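Cell cycle serine/threonine-protein kinase CDC5/MSD2 (Saccharomyces cerevisiae, PDB 6MF4) acts in mitotic exit as a polo-subfamily serine/threonine protein kinase, whose C-terminal polo-box domain, the part described here, recognises its substrates. Local coordinates at residues T100-Y105 with Y203-P208; G110-L115 with D172-Y177; G217-N222 with E278-K283; V238-P243 with P262-S267. All blocks are in the same frame, centred on the assembly; numbering follows the deposited sequence.

Contact 1. Residues T100-Y105 with Y203-P208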
# COMPACT_ATOMS: atom_id res chain seq x y z
N THR A 100 -3.95 -7.06 -4.44
CA THR A 100 -4.51 -7.74 -5.61
C THR A 100 -6.03 -7.85 -5.52
O THR A 100 -6.70 -8.10 -6.52
CB THR A 100 -3.92 -9.15 -5.77
OG1 THR A 100 -4.20 -9.92 -4.59
CG2 THR A 100 -2.42 -9.07 -5.98
N LYS A 101 -6.55 -7.67 -4.31
CA LYS A 101 -7.97 -7.84 -4.04
C LYS A 101 -8.34 -7.07 -2.78
O LYS A 101 -7.58 -7.04 -1.83
CB LYS A 101 -8.28 -9.33 -3.87
CG LYS A 101 -9.32 -9.89 -4.80
N TRP A 102 -9.52 -6.45 -2.77
CA TRP A 102 -9.99 -5.76 -1.57
C TRP A 102 -11.50 -5.67 -1.57
O TRP A 102 -12.15 -5.75 -2.61
CB TRP A 102 -9.36 -4.36 -1.47
CG TRP A 102 -9.76 -3.42 -2.56
CD1 TRP A 102 -9.21 -3.32 -3.80
CD2 TRP A 102 -10.79 -2.43 -2.49
NE1 TRP A 102 -9.85 -2.34 -4.52
CE2 TRP A 102 -10.82 -1.77 -3.73
CE3 TRP A 102 -11.70 -2.04 -1.50
CZ2 TRP A 102 -11.72 -0.75 -4.02
CZ3 TRP A 102 -12.59 -1.02 -1.78
CH2 TRP A 102 -12.59 -0.39 -3.03
N VAL A 103 -12.07 -5.52 -0.38
CA VAL A 103 -13.51 -5.44 -0.24
C VAL A 103 -13.87 -4.60 0.98
O VAL A 103 -13.23 -4.71 2.04
CB VAL A 103 -14.14 -6.85 -0.15
CG1 VAL A 103 -13.72 -7.57 1.13
CG2 VAL A 103 -15.66 -6.77 -0.26
N ASP A 104 -14.87 -3.75 0.82
CA ASP A 104 -15.23 -2.75 1.81
C ASP A 104 -16.71 -2.87 2.17
O ASP A 104 -17.55 -2.08 1.74
CB ASP A 104 -14.91 -1.35 1.26
CG ASP A 104 -14.99 -0.27 2.33
OD1 ASP A 104 -15.00 -0.60 3.53
OD2 ASP A 104 -15.01 0.92 1.95
N TYR A 105 -17.01 -3.90 2.95
CA TYR A 105 -18.35 -4.14 3.47
C TYR A 105 -18.56 -3.37 4.76
O TYR A 105 -17.60 -3.04 5.46
CB TYR A 105 -18.59 -5.62 3.72
CG TYR A 105 -18.62 -6.51 2.48
CD1 TYR A 105 -19.28 -6.11 1.32
CD2 TYR A 105 -18.03 -7.76 2.50
CE1 TYR A 105 -19.32 -6.94 0.21
CE2 TYR A 105 -18.07 -8.59 1.40
CZ TYR A 105 -18.72 -8.18 0.26
OH TYR A 105 -18.75 -9.02 -0.84
N TYR A 203 -6.09 3.19 3.91
CA TYR A 203 -6.68 3.28 2.58
C TYR A 203 -7.57 4.51 2.52
O TYR A 203 -8.11 4.94 3.54
CB TYR A 203 -7.49 2.03 2.24
CG TYR A 203 -8.75 1.88 3.05
CD1 TYR A 203 -9.94 2.49 2.64
CD2 TYR A 203 -8.76 1.14 4.22
CE1 TYR A 203 -11.09 2.36 3.38
CE2 TYR A 203 -9.92 1.01 4.97
CZ TYR A 203 -11.08 1.62 4.54
OH TYR A 203 -12.23 1.49 5.28
N THR A 204 -7.71 5.07 1.33
CA THR A 204 -8.61 6.19 1.11
C THR A 204 -9.31 6.01 -0.21
O THR A 204 -8.67 5.78 -1.24
CB THR A 204 -7.89 7.54 1.12
OG1 THR A 204 -7.08 7.65 2.30
CG2 THR A 204 -8.90 8.69 1.07
N ARG A 205 -10.64 6.10 -0.18
CA ARG A 205 -11.45 6.01 -1.38
C ARG A 205 -11.83 7.38 -1.90
O ARG A 205 -12.43 8.18 -1.19
CB ARG A 205 -12.71 5.21 -1.10
CG ARG A 205 -12.47 3.72 -1.04
CD ARG A 205 -13.48 2.97 -1.88
NE ARG A 205 -14.47 2.33 -1.04
CZ ARG A 205 -15.59 1.76 -1.49
NH1 ARG A 205 -15.87 1.76 -2.79
NH2 ARG A 205 -16.42 1.21 -0.62
N TYR A 206 -11.46 7.63 -3.15
CA TYR A 206 -11.88 8.82 -3.88
C TYR A 206 -12.69 8.36 -5.08
O TYR A 206 -12.62 7.19 -5.47
CB TYR A 206 -10.68 9.65 -4.36
CG TYR A 206 -9.71 10.09 -3.28
CD1 TYR A 206 -9.99 11.19 -2.48
CD2 TYR A 206 -8.50 9.44 -3.09
CE1 TYR A 206 -9.11 11.61 -1.51
CE2 TYR A 206 -7.61 9.85 -2.12
CZ TYR A 206 -7.92 10.94 -1.33
OH TYR A 206 -7.03 11.36 -0.37
N LYS A 207 -13.44 9.27 -5.69
CA LYS A 207 -14.17 8.94 -6.90
C LYS A 207 -13.22 8.45 -8.01
O LYS A 207 -13.47 7.40 -8.61
CB LYS A 207 -14.99 10.15 -7.38
N PRO A 208 -12.13 9.20 -8.29
CA PRO A 208 -11.25 8.76 -9.38
C PRO A 208 -10.36 7.56 -9.05
O PRO A 208 -9.96 6.85 -9.97
CB PRO A 208 -10.39 10.00 -9.65
CG PRO A 208 -10.41 10.76 -8.38
CD PRO A 208 -11.76 10.53 -7.79
O HOH W 1 -18.09 -0.63 -0.79
O HOH W 2 -14.39 2.78 3.46

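Contact 2. Residues G110-L115 with D172-Y177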
# COMPACT_ATOMS: atom_id res chain seq x y z
N GLY A 110 -15.04 -5.51 9.39
CA GLY A 110 -13.72 -5.16 8.91
C GLY A 110 -13.60 -4.93 7.41
O GLY A 110 -14.42 -5.39 6.62
N PHE A 111 -12.55 -4.19 7.07
CA PHE A 111 -12.08 -4.01 5.71
C PHE A 111 -11.09 -5.12 5.44
O PHE A 111 -10.30 -5.46 6.32
CB PHE A 111 -11.44 -2.63 5.57
CG PHE A 111 -10.88 -2.33 4.21
CD1 PHE A 111 -9.63 -2.78 3.84
CD2 PHE A 111 -11.61 -1.58 3.30
CE1 PHE A 111 -9.11 -2.49 2.59
CE2 PHE A 111 -11.11 -1.28 2.05
CZ PHE A 111 -9.86 -1.75 1.69
N SER A 112 -11.11 -5.70 4.24
CA SER A 112 -10.21 -6.82 3.96
C SER A 112 -9.54 -6.68 2.61
O SER A 112 -10.09 -6.08 1.68
CB SER A 112 -10.98 -8.14 4.05
OG SER A 112 -10.11 -9.25 3.91
N TYR A 113 -8.34 -7.24 2.51
CA TYR A 113 -7.54 -7.16 1.30
C TYR A 113 -6.66 -8.39 1.16
O TYR A 113 -6.33 -9.05 2.15
CB TYR A 113 -6.67 -5.91 1.32
CG TYR A 113 -5.79 -5.79 2.55
CD1 TYR A 113 -6.30 -5.27 3.73
CD2 TYR A 113 -4.47 -6.21 2.53
CE1 TYR A 113 -5.51 -5.16 4.87
CE2 TYR A 113 -3.67 -6.09 3.66
CZ TYR A 113 -4.20 -5.58 4.82
OH TYR A 113 -3.41 -5.46 5.94
N GLN A 114 -6.29 -8.70 -0.08
CA GLN A 114 -5.31 -9.74 -0.35
C GLN A 114 -4.10 -9.10 -1.02
O GLN A 114 -4.25 -8.18 -1.83
CB GLN A 114 -5.90 -10.85 -1.24
CG GLN A 114 -4.95 -12.02 -1.45
CD GLN A 114 -5.58 -13.17 -2.21
OE1 GLN A 114 -6.62 -13.70 -1.81
NE2 GLN A 114 -4.95 -13.57 -3.31
N LEU A 115 -2.91 -9.57 -0.66
CA LEU A 115 -1.66 -9.07 -1.22
C LEU A 115 -1.11 -10.04 -2.26
O LEU A 115 -1.58 -11.17 -2.37
CB LEU A 115 -0.62 -8.84 -0.12
CG LEU A 115 -1.01 -7.84 0.97
CD1 LEU A 115 0.07 -7.80 2.05
CD2 LEU A 115 -1.22 -6.45 0.38
N ASP A 172 -11.47 -15.76 8.88
CA ASP A 172 -11.90 -16.97 8.18
C ASP A 172 -12.96 -16.64 7.14
O ASP A 172 -12.93 -17.18 6.02
CB ASP A 172 -12.43 -18.00 9.18
CG ASP A 172 -12.97 -19.25 8.51
OD1 ASP A 172 -12.15 -19.99 7.91
OD2 ASP A 172 -14.19 -19.50 8.58
N PHE A 173 -13.89 -15.76 7.49
CA PHE A 173 -14.91 -15.32 6.54
C PHE A 173 -14.25 -14.72 5.29
O PHE A 173 -14.63 -15.05 4.16
CB PHE A 173 -15.85 -14.29 7.17
CG PHE A 173 -16.75 -13.61 6.18
CD1 PHE A 173 -17.97 -14.17 5.84
CD2 PHE A 173 -16.38 -12.42 5.58
CE1 PHE A 173 -18.80 -13.55 4.93
CE2 PHE A 173 -17.20 -11.80 4.66
CZ PHE A 173 -18.42 -12.37 4.34
N PHE A 174 -13.27 -13.85 5.49
CA PHE A 174 -12.66 -13.17 4.36
C PHE A 174 -11.71 -14.10 3.60
O PHE A 174 -11.55 -13.95 2.39
CB PHE A 174 -11.94 -11.91 4.82
CG PHE A 174 -12.88 -10.77 5.09
CD1 PHE A 174 -13.59 -10.19 4.05
CD2 PHE A 174 -13.09 -10.30 6.38
CE1 PHE A 174 -14.47 -9.15 4.28
CE2 PHE A 174 -13.97 -9.26 6.61
CZ PHE A 174 -14.66 -8.68 5.56
N ALA A 175 -11.11 -15.07 4.28
CA ALA A 175 -10.29 -16.07 3.59
C ALA A 175 -11.15 -16.85 2.59
O ALA A 175 -10.72 -17.12 1.46
CB ALA A 175 -9.64 -17.02 4.59
N LYS A 176 -12.36 -17.22 3.00
CA LYS A 176 -13.30 -17.90 2.12
C LYS A 176 -13.74 -16.99 0.99
O LYS A 176 -13.82 -17.41 -0.17
CB LYS A 176 -14.52 -18.37 2.91
CG LYS A 176 -14.22 -19.52 3.85
CD LYS A 176 -15.35 -19.73 4.85
CE LYS A 176 -15.07 -20.95 5.73
NZ LYS A 176 -16.00 -21.04 6.89
N TYR A 177 -14.03 -15.73 1.32
CA TYR A 177 -14.40 -14.74 0.33
C TYR A 177 -13.32 -14.54 -0.73
O TYR A 177 -13.62 -14.47 -1.93
CB TYR A 177 -14.69 -13.40 1.01
CG TYR A 177 -14.89 -12.27 0.03
CD1 TYR A 177 -16.12 -12.05 -0.57
CD2 TYR A 177 -13.83 -11.42 -0.30
CE1 TYR A 177 -16.30 -11.02 -1.48
CE2 TYR A 177 -14.00 -10.40 -1.21
CZ TYR A 177 -15.23 -10.20 -1.79
OH TYR A 177 -15.40 -9.18 -2.69

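Contact 3. Residues G217-N222 with E278-K283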
# COMPACT_ATOMS: atom_id res chain seq x y z
N GLY A 217 6.19 1.52 2.77
CA GLY A 217 6.32 2.84 2.16
C GLY A 217 5.84 2.89 0.72
O GLY A 217 5.93 3.93 0.06
N THR A 218 5.32 1.77 0.22
CA THR A 218 4.76 1.71 -1.12
C THR A 218 3.34 2.28 -1.13
O THR A 218 2.56 2.06 -0.21
CB THR A 218 4.75 0.27 -1.66
OG1 THR A 218 6.10 -0.15 -1.90
CG2 THR A 218 3.95 0.15 -2.95
N PHE A 219 3.04 3.05 -2.18
CA PHE A 219 1.70 3.59 -2.40
C PHE A 219 1.11 2.97 -3.65
O PHE A 219 1.77 2.91 -4.68
CB PHE A 219 1.74 5.11 -2.54
CG PHE A 219 2.17 5.83 -1.29
CD1 PHE A 219 3.51 6.01 -1.00
CD2 PHE A 219 1.23 6.32 -0.41
CE1 PHE A 219 3.90 6.67 0.15
CE2 PHE A 219 1.61 6.99 0.74
CZ PHE A 219 2.95 7.16 1.02
N GLN A 220 -0.13 2.49 -3.55
CA GLN A 220 -0.81 1.92 -4.70
C GLN A 220 -2.06 2.72 -5.01
O GLN A 220 -2.80 3.12 -4.10
CB GLN A 220 -1.17 0.46 -4.45
CG GLN A 220 -1.83 -0.21 -5.64
CD GLN A 220 -2.04 -1.69 -5.41
OE1 GLN A 220 -1.29 -2.33 -4.67
NE2 GLN A 220 -3.07 -2.24 -6.04
N PHE A 221 -2.29 2.95 -6.30
CA PHE A 221 -3.44 3.72 -6.77
C PHE A 221 -4.20 2.92 -7.81
O PHE A 221 -3.69 2.64 -8.89
CB PHE A 221 -2.98 5.06 -7.35
CG PHE A 221 -2.16 5.88 -6.39
CD1 PHE A 221 -0.80 5.65 -6.25
CD2 PHE A 221 -2.75 6.88 -5.64
CE1 PHE A 221 -0.05 6.40 -5.37
CE2 PHE A 221 -1.99 7.64 -4.77
CZ PHE A 221 -0.64 7.40 -4.63
N ASN A 222 -5.43 2.55 -7.47
CA ASN A 222 -6.33 1.83 -8.38
C ASN A 222 -7.34 2.79 -8.98
O ASN A 222 -8.24 3.27 -8.29
CB ASN A 222 -7.06 0.71 -7.65
CG ASN A 222 -6.15 -0.44 -7.24
OD1 ASN A 222 -4.93 -0.36 -7.37
ND2 ASN A 222 -6.76 -1.51 -6.74
N GLU A 278 -1.78 14.83 -5.94
CA GLU A 278 -2.85 15.46 -5.17
C GLU A 278 -3.23 14.60 -3.96
O GLU A 278 -3.47 15.11 -2.87
CB GLU A 278 -4.08 15.71 -6.04
CG GLU A 278 -3.84 16.69 -7.19
N GLY A 279 -3.28 13.28 -4.17
CA GLY A 279 -3.58 12.36 -3.09
C GLY A 279 -2.53 12.41 -2.00
O GLY A 279 -2.85 12.54 -0.82
N LEU A 280 -1.26 12.32 -2.40
CA LEU A 280 -0.15 12.38 -1.45
C LEU A 280 -0.10 13.70 -0.69
O LEU A 280 0.17 13.72 0.51
CB LEU A 280 1.18 12.16 -2.18
CG LEU A 280 1.36 10.78 -2.80
CD1 LEU A 280 2.48 10.81 -3.82
CD2 LEU A 280 1.64 9.75 -1.72
N LYS A 281 -0.34 14.79 -1.40
CA LYS A 281 -0.29 16.12 -0.80
C LYS A 281 -1.34 16.23 0.29
O LYS A 281 -1.05 16.67 1.41
CB LYS A 281 -0.50 17.21 -1.85
CG LYS A 281 -0.30 18.63 -1.32
N GLN A 282 -2.56 15.81 -0.03
CA GLN A 282 -3.67 15.86 0.91
C GLN A 282 -3.39 15.04 2.17
O GLN A 282 -3.55 15.53 3.28
CB GLN A 282 -4.94 15.35 0.23
CG GLN A 282 -6.21 15.61 1.02
CD GLN A 282 -7.44 15.11 0.31
OE1 GLN A 282 -8.02 14.08 0.68
NE2 GLN A 282 -7.85 15.82 -0.74
N LYS A 283 -2.95 13.79 1.99
CA LYS A 283 -2.75 12.88 3.11
C LYS A 283 -1.59 13.31 4.00
O LYS A 283 -1.52 12.93 5.17
CB LYS A 283 -2.50 11.46 2.60
CG LYS A 283 -3.66 10.83 1.84
CD LYS A 283 -4.52 9.91 2.71
CE LYS A 283 -5.59 10.66 3.47
NZ LYS A 283 -6.76 9.79 3.78

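Contact 4. Residues V238-P243 with P262-S267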
# COMPACT_ATOMS: atom_id res chain seq x y z
N VAL A 238 8.05 3.51 -10.44
CA VAL A 238 6.63 3.36 -10.72
C VAL A 238 6.39 1.97 -11.30
O VAL A 238 7.13 1.51 -12.18
CB VAL A 238 6.10 4.44 -11.69
CG1 VAL A 238 6.93 4.48 -12.97
CG2 VAL A 238 4.62 4.22 -12.00
N THR A 239 5.38 1.30 -10.77
CA THR A 239 5.00 -0.02 -11.24
C THR A 239 3.63 0.10 -11.87
O THR A 239 2.67 0.53 -11.23
CB THR A 239 4.98 -1.05 -10.10
OG1 THR A 239 6.30 -1.20 -9.57
CG2 THR A 239 4.48 -2.41 -10.59
N TYR A 240 3.56 -0.26 -13.15
CA TYR A 240 2.30 -0.22 -13.85
C TYR A 240 1.70 -1.61 -13.86
O TYR A 240 2.37 -2.60 -14.14
CB TYR A 240 2.47 0.30 -15.28
CG TYR A 240 1.20 0.18 -16.09
CD1 TYR A 240 0.19 1.13 -15.98
CD2 TYR A 240 1.00 -0.89 -16.95
CE1 TYR A 240 -0.97 1.02 -16.71
CE2 TYR A 240 -0.15 -1.00 -17.68
CZ TYR A 240 -1.14 -0.05 -17.56
OH TYR A 240 -2.29 -0.18 -18.30
N ILE A 241 0.42 -1.67 -13.52
CA ILE A 241 -0.33 -2.91 -13.55
C ILE A 241 -1.48 -2.74 -14.54
O ILE A 241 -2.39 -1.95 -14.30
CB ILE A 241 -0.87 -3.28 -12.16
CG1 ILE A 241 0.26 -3.28 -11.12
CG2 ILE A 241 -1.57 -4.63 -12.20
CD1 ILE A 241 -0.18 -2.80 -9.75
N SER A 242 -1.41 -3.45 -15.65
CA SER A 242 -2.41 -3.32 -16.71
C SER A 242 -3.74 -3.94 -16.28
O SER A 242 -3.78 -4.70 -15.30
CB SER A 242 -1.91 -3.96 -18.00
OG SER A 242 -2.01 -5.37 -17.92
N PRO A 243 -4.83 -3.63 -17.01
CA PRO A 243 -6.14 -4.21 -16.71
C PRO A 243 -6.16 -5.74 -16.82
O PRO A 243 -7.14 -6.35 -16.39
CB PRO A 243 -7.05 -3.58 -17.76
CG PRO A 243 -6.39 -2.30 -18.14
CD PRO A 243 -4.91 -2.57 -18.03
N PRO A 262 5.32 2.58 -21.21
CA PRO A 262 5.60 1.74 -22.37
C PRO A 262 4.59 0.60 -22.55
O PRO A 262 4.32 -0.13 -21.60
CB PRO A 262 7.00 1.18 -22.07
CG PRO A 262 7.63 2.23 -21.25
CD PRO A 262 6.52 2.77 -20.38
N GLY A 263 4.04 0.49 -23.75
CA GLY A 263 3.12 -0.58 -24.08
C GLY A 263 1.66 -0.26 -23.80
O GLY A 263 0.77 -1.02 -24.19
N TYR A 264 1.41 0.87 -23.13
CA TYR A 264 0.05 1.22 -22.71
C TYR A 264 -0.25 2.70 -22.91
O TYR A 264 -0.44 3.44 -21.94
CB TYR A 264 -0.16 0.82 -21.26
CG TYR A 264 -0.03 -0.67 -21.05
CD1 TYR A 264 -1.12 -1.51 -21.24
CD2 TYR A 264 1.18 -1.24 -20.69
CE1 TYR A 264 -1.01 -2.87 -21.06
CE2 TYR A 264 1.30 -2.60 -20.51
CZ TYR A 264 0.21 -3.41 -20.70
OH TYR A 264 0.32 -4.77 -20.52
N PRO A 265 -0.31 3.14 -24.17
CA PRO A 265 -0.58 4.54 -24.50
C PRO A 265 -1.95 5.03 -24.03
O PRO A 265 -2.16 6.24 -23.98
CB PRO A 265 -0.48 4.58 -26.04
CG PRO A 265 -0.53 3.17 -26.48
CD PRO A 265 -0.05 2.32 -25.37
N GLU A 266 -2.85 4.11 -23.70
CA GLU A 266 -4.19 4.49 -23.25
C GLU A 266 -4.27 4.73 -21.75
O GLU A 266 -5.33 5.06 -21.23
CB GLU A 266 -5.21 3.40 -23.63
CG GLU A 266 -5.12 2.09 -22.83
CD GLU A 266 -4.09 1.12 -23.37
OE1 GLU A 266 -3.18 1.56 -24.10
OE2 GLU A 266 -4.21 -0.08 -23.07
N SER A 267 -3.15 4.57 -21.05
CA SER A 267 -3.19 4.59 -19.59
C SER A 267 -3.21 6.01 -19.04
O SER A 267 -3.44 6.19 -17.85
CB SER A 267 -2.00 3.82 -19.01
OG SER A 267 -0.77 4.32 -19.51

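Contact 1. Residues T100-Y105 with Y203-P208
Where the two polo boxes face each other, Arg205 of the second reaches across to Asp104 and Trp102 of the first. The salt bridge rests on one carboxylate oxygen. Arg205 NH2 donates to Asp104 OD2 at 2.9 Å with an N-H...O angle of 154°, and a weak second bond runs from Arg205 NE to the same OD2 at 3.3 Å. The oxygen lies close to the guanidinium plane, at its edge, but is itself met on its anti side, 29° out of the carboxylate plane. Bends at chi2 and chi3 bring the arginine's flat end round to this oxygen. Such a pairing illustrates a domain built from two repeats in which side chains bridge two separate sheets: strands 99-103 and 200-205 belong to different antiparallel sheets, and the first carries a classic beta bulge at Thr100 and Lys101, opposite Gln114. The CZ3-CH2 edge of Trp102 points at one face of the guanidinium, the planes 72° apart, and CH2 is 3.7 Å from Arg205 CD. The indole also meets Phe212 of the second box edge-to-face. A leucine here in place of Arg205 would probably leave the Asp104 carboxylate without its charged mate and the indole edge without the guanidinium it points at. One water joins Asp104 O to Arg205 NH2; another donates to Asp104 OD2 and is hydrogen-bonded to Tyr203 OH, whose ring stacks on Phe111.

Contact 2. Residues G110-L115 with D172-Y177
Phe174 of helix 165-178 lays its ring over Ser112 of strand 111-115, a compact example of a helix packed on an antiparallel sheet, here within the first polo box. Most of the surface buried between the two segments belongs to this pair, with Gly110 adding a smaller share. Ser112 CB sits over one face of the ring as a CH-pi contact, 3.5 Å from the centroid and 19° off the ring normal. It lies nearer the rim than the middle, so its closest approach is to Phe174 CD1, at 3.3 Å. The opposite face is covered from within the helix: Phe173 CD2 stands 3.7 Å above the plane, over the centre. The phenylalanine is thus held between a serine methylene and the edge of its own neighbour in sequence. With CG anti to the carbonyl carbon (chi1 -77°), Phe174 carries its ring down from the helix onto the strand, where Val103 and Val122 of the adjoining strands also touch it.

The serine is polar but buried, and its hydroxyl is satisfied inside the sheet. OG is placed away from its own backbone N (chi1 -174°) and hydrogen-bonds with the carbonyl of Gly121, while also passing 3.4 Å from Phe174 CB. CB and OG of Ser112 thus both touch Phe174, but no hydrogen bond links the two segments. Towards the start of the strand, the backbone takes over from side chains: the carbonyl oxygen of Gly110 approaches the far end of the ring, 3.5 Å from Phe174 CZ.

Contact 3. Residues G217-N222 with E278-K283
Phe219 and Phe221 of strand 219-223 both turn towards Leu280 of helix 269-283, in the helix-on-sheet core of the second polo box. At the start of the strand, Phe219 makes the tighter of the two contacts. Leu280 CD2 lies over one face of its ring in a CH-pi contact, 3.7 Å from the centroid and 14° off the normal. The methyl is displaced slightly towards the CD2-CE2 bond, and stands 3.7 Å from Phe219 CD2. The leucine's CB does not aim directly at the strand; it is the branch beyond CG that delivers the methyl to the ring. Cys66 and Thr69 of helix 56-82 also touch Phe219, so this ring packs against a second helix as well.

Gln220 leaves the layer facing helix 269-283, as the alternation of a strand requires, and its OE1 accepts a bond from Val99 N. Phe221 returns to the helix side but meets Leu280 differently: the leucine's CG is at the ring edge, near its plane, 4.3 Å from Phe221 CZ. One leucine thus touches the face of Phe219 and the edge of Phe221. Both Phe219 and Phe221 are buried, as is Leu280 itself. Asn222 closes the walk back on the side of Gln220. Its OD1 accepts a bond from Gln220 NE2, 3.0 Å long with an N-H...O angle of 165°, and the donor lies in the carbonyl plane on a lone pair.

Contact 4. Residues V238-P243 with P262-S267
Tyr240 and Tyr264 bring their rings together at an intermediate tilt, with planes 40° apart and centroids 4.6 Å from each other. The pair is neither a parallel stack nor a T. Tyr240 CE2 comes down over one face of Tyr264, nearer its rim than its centre, and lies 3.3 Å from Tyr264 CD2. The phenol oxygen of Tyr240 projects past the rim, 3.4 Å from Tyr264 CD1, and hydrogen-bonds with His227 ND1, which helps to fix the rotation of Tyr240. CG of Tyr240 stands opposite the backbone N (chi1 173°), a setting that carries the ring from strand 237-241 out to the loop.

Ser242, two residues on, touches the far part of Tyr264: its CB is 3.4 Å from Tyr264 CE1, while its hydroxyl is engaged with Ser244 OG and Glu246 N. On the CE1 side of Tyr240, Ser267 CB lies 3.8 Å from Tyr240 CE1. Replacing Tyr264 with an alanine would probably open a gap beside Tyr240 and Ser242 and leave Tyr240 CE2 without the ring it rests on.

The loop is shaped from within. Tyr264 O accepts two bonds from one residue, Ser267 N at 3.1 Å and Ser267 OG at 2.6 Å, the hydroxyl coming in nearly along the C=O axis. The backbone bond, together with the angles at Pro265 and Glu266, makes residues 264-267 a type I beta turn, which places the Tyr264 ring on the strand shortly before helix 269-283 of the second polo box.

In the fold
The four contacts illustrate how a tandem repeat is assembled. Contact 2 lies within the first polo box and contacts 3 and 4 within the second, while contact 1 joins the boxes. Along the chain, contact 2 falls between the two halves of contact 1, and contact 4 between those of contact 3. Contact 1 is central: its centre is about 13 Å from those of contacts 2 and 3, and it touches both, through the neighbouring strands 99-103 and 111-115 and through Thr204 OG1 with Lys283 NZ. Contacts 2 and 4 lie farthest apart, about 27 Å between centres. Contacts 1, 3 and 4 share the seven-stranded sheet. Each box thus has its own helix-on-sheet core, and contact 1 bridges the two sheets.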